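Local coordinates for clostripain-related protein (Bacteroides thetaiotaomicron, PDB 6N9J), which is a secreted C11-family (clostripain-like) cysteine protease, covalently blocked here by an irreversible peptide inhibitor, at residues L49-K54 against A76-Q81. Numbering follows the deposited sequence.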
# COMPACT_ATOMS: atom_id res chain seq x y z
N LEU A 49 -4.14 1.97 -17.22
CA LEU A 49 -4.88 3.21 -17.06
C LEU A 49 -4.26 4.04 -15.93
O LEU A 49 -3.77 3.49 -14.95
CB LEU A 49 -6.36 2.94 -16.78
CG LEU A 49 -7.27 2.63 -18.00
CD1 LEU A 49 -6.68 1.66 -19.00
CD2 LEU A 49 -8.63 2.12 -17.55
N VAL A 50 -4.26 5.35 -16.07
CA VAL A 50 -3.71 6.21 -15.04
C VAL A 50 -4.66 7.37 -14.78
O VAL A 50 -4.98 8.15 -15.70
CB VAL A 50 -2.31 6.78 -15.42
CG1 VAL A 50 -1.71 7.56 -14.26
CG2 VAL A 50 -1.36 5.68 -15.86
N TYR A 51 -5.14 7.45 -13.54
CA TYR A 51 -5.86 8.63 -13.07
C TYR A 51 -4.88 9.53 -12.33
O TYR A 51 -4.31 9.14 -11.31
CB TYR A 51 -7.03 8.27 -12.15
CG TYR A 51 -7.61 9.49 -11.47
CD1 TYR A 51 -8.51 10.31 -12.14
CD2 TYR A 51 -7.25 9.83 -10.17
CE1 TYR A 51 -9.04 11.44 -11.53
CE2 TYR A 51 -7.78 10.95 -9.55
CZ TYR A 51 -8.67 11.75 -10.23
OH TYR A 51 -9.20 12.87 -9.62
N MET A 52 -4.69 10.74 -12.84
CA MET A 52 -3.61 11.60 -12.37
C MET A 52 -4.13 12.92 -11.83
O MET A 52 -4.67 13.73 -12.59
CB MET A 52 -2.61 11.84 -13.50
CG MET A 52 -1.71 13.04 -13.32
SD MET A 52 -0.21 12.66 -12.43
CE MET A 52 0.86 12.10 -13.73
N ASP A 53 -4.00 13.14 -10.52
CA ASP A 53 -4.40 14.42 -9.94
C ASP A 53 -3.23 15.06 -9.21
O ASP A 53 -2.83 14.61 -8.14
CB ASP A 53 -5.60 14.25 -8.99
CG ASP A 53 -6.07 15.57 -8.39
OD1 ASP A 53 -5.66 16.64 -8.89
OD2 ASP A 53 -6.89 15.56 -7.44
N LYS A 54 -2.67 16.10 -9.82
CA LYS A 54 -1.55 16.85 -9.26
C LYS A 54 -1.98 18.22 -8.77
O LYS A 54 -1.15 19.01 -8.31
CB LYS A 54 -0.43 17.02 -10.30
CG LYS A 54 0.32 15.76 -10.66
CD LYS A 54 1.29 16.03 -11.82
CE LYS A 54 2.13 17.27 -11.54
NZ LYS A 54 3.12 17.55 -12.63
N ALA A 76 -11.10 10.40 -19.92
CA ALA A 76 -11.93 11.43 -19.31
C ALA A 76 -11.07 12.51 -18.66
O ALA A 76 -9.95 12.28 -18.23
CB ALA A 76 -12.88 10.81 -18.30
N THR A 77 -11.63 13.71 -18.62
CA THR A 77 -10.95 14.83 -18.02
C THR A 77 -11.89 15.36 -16.96
O THR A 77 -13.11 15.16 -17.04
CB THR A 77 -10.59 15.90 -19.06
OG1 THR A 77 -9.64 16.82 -18.51
CG2 THR A 77 -11.84 16.64 -19.53
N TYR A 78 -11.34 16.02 -15.94
CA TYR A 78 -12.14 16.47 -14.82
C TYR A 78 -11.83 17.90 -14.40
O TYR A 78 -10.73 18.40 -14.63
CB TYR A 78 -11.93 15.55 -13.61
CG TYR A 78 -12.15 14.08 -13.89
CD1 TYR A 78 -11.12 13.28 -14.37
CD2 TYR A 78 -13.39 13.49 -13.66
CE1 TYR A 78 -11.32 11.93 -14.63
CE2 TYR A 78 -13.60 12.13 -13.91
CZ TYR A 78 -12.57 11.36 -14.40
OH TYR A 78 -12.78 10.02 -14.65
N ASP A 79 -12.81 18.56 -13.78
CA ASP A 79 -12.53 19.78 -13.03
C ASP A 79 -11.65 19.42 -11.84
O ASP A 79 -11.58 18.26 -11.45
CB ASP A 79 -13.81 20.45 -12.55
CG ASP A 79 -14.50 21.24 -13.65
OD1 ASP A 79 -14.04 22.36 -13.95
OD2 ASP A 79 -15.51 20.73 -14.19
N ALA A 80 -10.98 20.42 -11.27
CA ALA A 80 -10.27 20.23 -10.01
C ALA A 80 -11.21 19.58 -9.01
O ALA A 80 -12.34 20.04 -8.83
CB ALA A 80 -9.75 21.56 -9.47
N GLN A 81 -10.78 18.48 -8.40
CA GLN A 81 -11.66 17.75 -7.50
C GLN A 81 -10.93 17.04 -6.38
O GLN A 81 -9.72 16.87 -6.43
CB GLN A 81 -12.49 16.74 -8.29
CG GLN A 81 -11.66 15.70 -9.02
CD GLN A 81 -12.52 14.80 -9.88
OE1 GLN A 81 -13.73 15.02 -10.02
NE2 GLN A 81 -11.92 13.77 -10.45
O HOH W 1 -7.48 18.71 -8.87
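Y51 and D53, near the end of strand 46-53, meet Y78 and Q81 of the loop that follows strand 76-77 mainly through side chains and one water, for the backbones stay well apart, with CA of D53 8.3 Å from CA of A80. The phenol of Y51 does most of the work. Its CG lies anti to the backbone N (chi1 170°), which carries the ring off the strand toward the loop, where one edge meets the ring face that Y78 offers. The result is an offset edge-to-face pair, the centroids 5.7 Å apart and the planes at 76°, with Y51 CE1 3.9 Å from Y78 CE1. Tyrosine suits this place because it joins a broad apolar ring to a polar end: Y51 OH accepts a fairly straight hydrogen bond from Q81 NE2 at 3.0 Å, the oxygen lying near the plane of the amide, and is also hydrogen-bonded to S83 OG. Glutamine supplies the N-H donor and, extended beyond CG, the length. A phenylalanine in place of Y51 could keep the ring pair but would probably leave the amide of Q81 without this acceptor and S83 without one of its partners. The carboxylate of D53 brings two acceptor oxygens. OD1 takes G55 N and lies 2.8 Å from a water that can donate to it and weakly accepts from Q81 N; OD2 is hydrogen-bonded to S83 OG, so one serine hydroxyl links the side chains of Y51 and D53. In the caspase-like sheet expected of clan CD, strand 59-65 runs between strands 46-53 and 76-77, and its L60 touches both tyrosines. Y51, Y78 and Q81 also pack on helix 86-99, whereas V50 and M52, alternating with Y51, meet helix 24-37.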